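PDB 6M4B: membrane-bound protease PH1510 from Pyrococcus horikoshii, which cleaves proteins preferentially near hydrophobic or aromatic residues through its N-terminal protease domain, the part present here, degrading casein and a stomatin homolog in vitro. Local coordinates for residues Ser102-Pro108 and Phe150-Ser156; Arg142-Ile146 and Tyr165-Glu169. The protein carries 1 engineered substitution. All coordinates share one frame; numbering follows the deposited sequence.

How the contacts relate
From the N terminus, the chain first builds strands 9-16, 41-47 and 70-74 of the parallel sheet, then passes the nucleophile position, here the engineered Ala-83, and strand 94-97. Residues 102-108 follow and are met by 150-156, so contact 1 closes a long loop that contains helix 123-139 and most of helix 144-152. Contact 2 starts inside that loop, at 142-146, and closes beyond it, at 165-169. The two loops cross. Both contacts use helix 144-152: contact 2 takes its N-terminal end and contact 1 its C-terminal end. They also touch, Phe-150 packing on Val-167 and Leu-155 on Ile-146. Together they tie the substrate-binding segment to helix 144-152, and that helix to the turn leading into strand 170-171.

Contact 1 (Ser102-Pro108 and Phe150-Ser156); sequences SIGACRP and FITKDLS
Ser-102 meets Ser-156 through a weak hydrogen bond, donated by Ser-156 OG to Ser-102 OG over 3.2 Å. Ile-103 O receives a CA-H...O contact from Ser-156 CA. Gly-104 pairs with Ser-156 as an antiparallel non-hydrogen-bonded pair, and its CA sits over one face of the Phe-150 ring, 4.0 Å from the ring centroid. A CB on Gly-104 would clash with Leu-155 O and the ring. Ala-105 N donates to Leu-155 O at 2.6 Å. Residues 105-108 belong to the substrate-binding segment of this ClpP/crotonase-clan protease domain, and Cys-106 lies close to the nucleophile position, here the engineered Ala-83. Cys-106 N donates a hydrogen bond to Phe-150 O, 2.7 Å away, while its SG packs on Phe-150 CB and approaches the ring obliquely. Arg-107 N donates another to Asp-154 OD1 at 3.1 Å, on the anti side of the carboxylate and tilted 27° out of its plane. The Arg-107 chain crosses Asp-154 at about a right angle. Its bend at chi3 (-58°) brings NH1 to Thr-152 O, a hydrogen bond of 3.1 Å. That oxygen is met from above its carbonyl plane; Ile-151 O lies over a guanidinium face. Pro-108 CD rests on Ile-151 CG2, 3.6 Å away.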
# COMPACT_ATOMS: atom_id res chain seq x y z
N SER A 102 2.76 1.15 -24.71
CA SER A 102 4.01 1.12 -23.98
C SER A 102 3.74 1.04 -22.47
O SER A 102 2.80 1.64 -21.95
CB SER A 102 4.77 2.40 -24.31
OG SER A 102 6.05 2.33 -23.77
N ILE A 103 4.60 0.33 -21.75
CA ILE A 103 4.50 0.34 -20.26
C ILE A 103 5.90 0.52 -19.66
O ILE A 103 6.88 0.05 -20.22
CB ILE A 103 3.78 -0.93 -19.74
CG1 ILE A 103 3.55 -0.86 -18.23
CG2 ILE A 103 4.56 -2.19 -20.09
CD1 ILE A 103 2.53 -1.86 -17.75
N GLY A 104 5.99 1.18 -18.52
CA GLY A 104 7.28 1.34 -17.85
C GLY A 104 7.81 2.76 -17.88
O GLY A 104 7.03 3.74 -17.86
N ALA A 105 9.14 2.87 -17.86
CA ALA A 105 9.84 4.15 -17.73
C ALA A 105 9.44 4.85 -16.47
O ALA A 105 8.70 5.86 -16.50
CB ALA A 105 9.60 5.05 -18.97
N CYS A 106 9.90 4.33 -15.33
CA CYS A 106 9.50 4.92 -14.01
C CYS A 106 10.66 5.49 -13.17
O CYS A 106 10.54 5.56 -11.92
CB CYS A 106 8.79 3.82 -13.18
SG CYS A 106 7.56 2.92 -14.10
N ARG A 107 11.78 5.83 -13.81
CA ARG A 107 12.88 6.46 -13.08
C ARG A 107 12.30 7.66 -12.35
O ARG A 107 11.74 8.54 -13.01
CB ARG A 107 14.03 6.91 -13.97
CG ARG A 107 15.27 7.19 -13.11
CD ARG A 107 16.43 7.75 -13.91
NE ARG A 107 16.89 6.91 -15.03
CZ ARG A 107 17.52 5.74 -14.91
NH1 ARG A 107 17.75 5.21 -13.71
NH2 ARG A 107 17.91 5.07 -15.99
N PRO A 108 12.33 7.66 -11.00
CA PRO A 108 11.72 8.79 -10.27
C PRO A 108 12.62 10.02 -10.40
O PRO A 108 13.83 9.96 -10.09
CB PRO A 108 11.59 8.28 -8.82
CG PRO A 108 12.53 7.14 -8.72
CD PRO A 108 12.94 6.68 -10.08
N PHE A 150 12.10 -1.08 -14.52
CA PHE A 150 11.40 0.10 -14.97
C PHE A 150 11.98 1.36 -14.31
O PHE A 150 11.83 2.46 -14.84
CB PHE A 150 9.89 0.08 -14.65
CG PHE A 150 9.07 -0.99 -15.34
CD1 PHE A 150 9.44 -1.52 -16.58
CD2 PHE A 150 7.91 -1.49 -14.72
CE1 PHE A 150 8.68 -2.48 -17.21
CE2 PHE A 150 7.12 -2.46 -15.35
CZ PHE A 150 7.50 -2.94 -16.61
N ILE A 151 12.47 1.21 -13.09
CA ILE A 151 13.04 2.31 -12.34
C ILE A 151 14.54 2.39 -12.63
O ILE A 151 15.02 3.42 -13.06
CB ILE A 151 12.79 2.16 -10.81
CG1 ILE A 151 11.33 2.43 -10.48
CG2 ILE A 151 13.67 3.11 -9.98
CD1 ILE A 151 10.97 2.21 -9.03
N THR A 152 15.27 1.30 -12.37
CA THR A 152 16.74 1.39 -12.35
C THR A 152 17.34 1.62 -13.75
O THR A 152 18.40 2.19 -13.86
CB THR A 152 17.37 0.14 -11.77
OG1 THR A 152 16.95 -0.99 -12.55
CG2 THR A 152 17.00 -0.02 -10.27
N LYS A 153 16.66 1.15 -14.79
CA LYS A 153 17.08 1.31 -16.18
C LYS A 153 16.15 2.22 -16.95
O LYS A 153 16.38 2.50 -18.10
CB LYS A 153 17.17 -0.08 -16.82
CG LYS A 153 18.36 -0.82 -16.27
CD LYS A 153 18.58 -2.26 -16.69
CE LYS A 153 19.56 -2.90 -15.70
NZ LYS A 153 20.51 -3.90 -16.30
N ASP A 154 15.10 2.71 -16.32
CA ASP A 154 14.04 3.43 -17.05
C ASP A 154 13.45 2.56 -18.20
O ASP A 154 12.99 3.07 -19.22
CB ASP A 154 14.58 4.79 -17.57
CG ASP A 154 13.50 5.83 -17.66
OD1 ASP A 154 12.57 5.80 -16.82
OD2 ASP A 154 13.54 6.69 -18.57
N LEU A 155 13.48 1.25 -18.00
CA LEU A 155 12.98 0.30 -18.96
C LEU A 155 11.51 0.57 -19.31
O LEU A 155 10.69 0.87 -18.45
CB LEU A 155 13.16 -1.11 -18.44
CG LEU A 155 12.79 -2.25 -19.39
CD1 LEU A 155 13.71 -2.30 -20.59
CD2 LEU A 155 12.78 -3.60 -18.65
N SER A 156 11.25 0.47 -20.60
CA SER A 156 9.95 0.61 -21.23
C SER A 156 9.78 -0.64 -22.09
O SER A 156 10.73 -1.08 -22.72
CB SER A 156 9.97 1.78 -22.20
OG SER A 156 8.75 2.43 -22.14

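Contact 2 (Arg142-Ile146 and Tyr165-Glu169); sequences RNATI and YGVIE
A Schellman motif ends helix 159-164, with Gly-166 as its C-prime residue, and the turn docks on the N-cap of helix 144-152. Asn-143 is that N-cap. Its OD1 accepts from Ile-146 N at 3.0 Å in a nearly straight capping bond. The other branch of the same amide, ND2, donates to Tyr-165 O at 2.9 Å, in the carbonyl plane. CG stands anti to the backbone N (chi1 -169°), and from there the amide spans both helix ends. Asn-143 N adds a 2.9 Å bond to Gly-166 O, from above that carbonyl plane. Beside this polar seam, Ile-146 CG2 packs on Val-167 CG2 at 3.6 Å, and Ile-146 CG1 touches Tyr-165 CB.

Arg-142 runs extended from CG to NE, with CD against Val-167 O. It grips Glu-169 side-on in a salt bridge. NE donates to Glu-169 OE1 and NH2 to Glu-169 OE2, each at 2.8 Å. Both oxygens lie near the guanidinium plane, but the carboxylate is turned 34° from it. Glu-169 OE2 accepts from Ile-95 N of strand 94-97 in the main sheet, and Arg-142 NH1 donates to Ser-92 O just before that strand. An alanine in place of Arg-142 is likely to leave the Glu-169 carboxylate without the guanidinium that pairs with it and Ser-92 O without this donor. With Arg-142 buried, the two-nitrogen grip probably offsets the cost of burying its charge and restrains rotation of the carboxylate.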
# COMPACT_ATOMS: atom_id res chain seq x y z
N ARG A 142 3.59 -11.05 -10.76
CA ARG A 142 4.19 -10.51 -11.93
C ARG A 142 5.71 -10.35 -11.73
O ARG A 142 6.21 -10.43 -10.64
CB ARG A 142 3.51 -9.17 -12.28
CG ARG A 142 2.06 -9.34 -12.74
CD ARG A 142 1.37 -8.00 -12.86
NE ARG A 142 -0.01 -8.19 -13.22
CZ ARG A 142 -1.08 -7.67 -12.62
NH1 ARG A 142 -1.01 -6.88 -11.56
NH2 ARG A 142 -2.28 -7.94 -13.13
N ASN A 143 6.43 -10.09 -12.80
CA ASN A 143 7.90 -10.09 -12.75
C ASN A 143 8.52 -8.86 -11.97
O ASN A 143 8.50 -7.76 -12.43
CB ASN A 143 8.42 -10.18 -14.19
CG ASN A 143 9.90 -10.46 -14.25
OD1 ASN A 143 10.65 -9.97 -13.42
ND2 ASN A 143 10.35 -11.11 -15.33
N ALA A 144 8.99 -9.10 -10.77
CA ALA A 144 9.52 -8.05 -9.90
C ALA A 144 10.93 -7.56 -10.31
O ALA A 144 11.25 -6.40 -10.10
CB ALA A 144 9.56 -8.55 -8.47
N THR A 145 11.72 -8.42 -10.98
CA THR A 145 12.99 -8.02 -11.56
C THR A 145 12.76 -6.97 -12.64
O THR A 145 13.36 -5.89 -12.61
CB THR A 145 13.70 -9.25 -12.15
OG1 THR A 145 13.98 -10.16 -11.10
CG2 THR A 145 14.99 -8.89 -12.88
N ILE A 146 11.84 -7.27 -13.57
CA ILE A 146 11.49 -6.31 -14.62
C ILE A 146 10.89 -5.07 -14.03
O ILE A 146 11.23 -3.96 -14.46
CB ILE A 146 10.49 -6.89 -15.67
CG1 ILE A 146 11.21 -7.94 -16.52
CG2 ILE A 146 9.92 -5.80 -16.57
CD1 ILE A 146 12.31 -7.41 -17.42
N TYR A 165 7.75 -11.34 -20.82
CA TYR A 165 8.47 -11.30 -19.54
C TYR A 165 7.57 -11.38 -18.27
O TYR A 165 8.10 -11.22 -17.19
CB TYR A 165 9.42 -10.08 -19.47
CG TYR A 165 10.60 -10.03 -20.45
CD1 TYR A 165 11.66 -10.93 -20.36
CD2 TYR A 165 10.68 -9.04 -21.42
CE1 TYR A 165 12.73 -10.85 -21.25
CE2 TYR A 165 11.73 -8.96 -22.32
CZ TYR A 165 12.76 -9.86 -22.22
OH TYR A 165 13.83 -9.80 -23.09
N GLY A 166 6.26 -11.67 -18.39
CA GLY A 166 5.42 -11.95 -17.22
C GLY A 166 5.03 -10.70 -16.41
O GLY A 166 4.87 -10.78 -15.18
N VAL A 167 4.91 -9.56 -17.10
CA VAL A 167 4.47 -8.29 -16.54
C VAL A 167 2.97 -8.03 -16.74
O VAL A 167 2.34 -7.41 -15.90
CB VAL A 167 5.21 -7.13 -17.23
CG1 VAL A 167 4.76 -5.79 -16.73
CG2 VAL A 167 6.69 -7.32 -17.01
N ILE A 168 2.43 -8.45 -17.88
CA ILE A 168 0.99 -8.29 -18.16
C ILE A 168 0.40 -9.66 -18.51
O ILE A 168 1.11 -10.63 -18.69
CB ILE A 168 0.74 -7.30 -19.31
CG1 ILE A 168 1.29 -7.86 -20.64
CG2 ILE A 168 1.39 -5.96 -19.02
CD1 ILE A 168 0.92 -7.02 -21.84
N GLU A 169 -0.92 -9.70 -18.62
CA GLU A 169 -1.62 -10.95 -18.85
C GLU A 169 -2.21 -11.05 -20.28
O GLU A 169 -2.31 -12.14 -20.78
CB GLU A 169 -2.69 -11.20 -17.78
CG GLU A 169 -2.16 -11.43 -16.37
CD GLU A 169 -1.69 -10.14 -15.71
OE1 GLU A 169 -0.51 -10.06 -15.30
OE2 GLU A 169 -2.51 -9.21 -15.60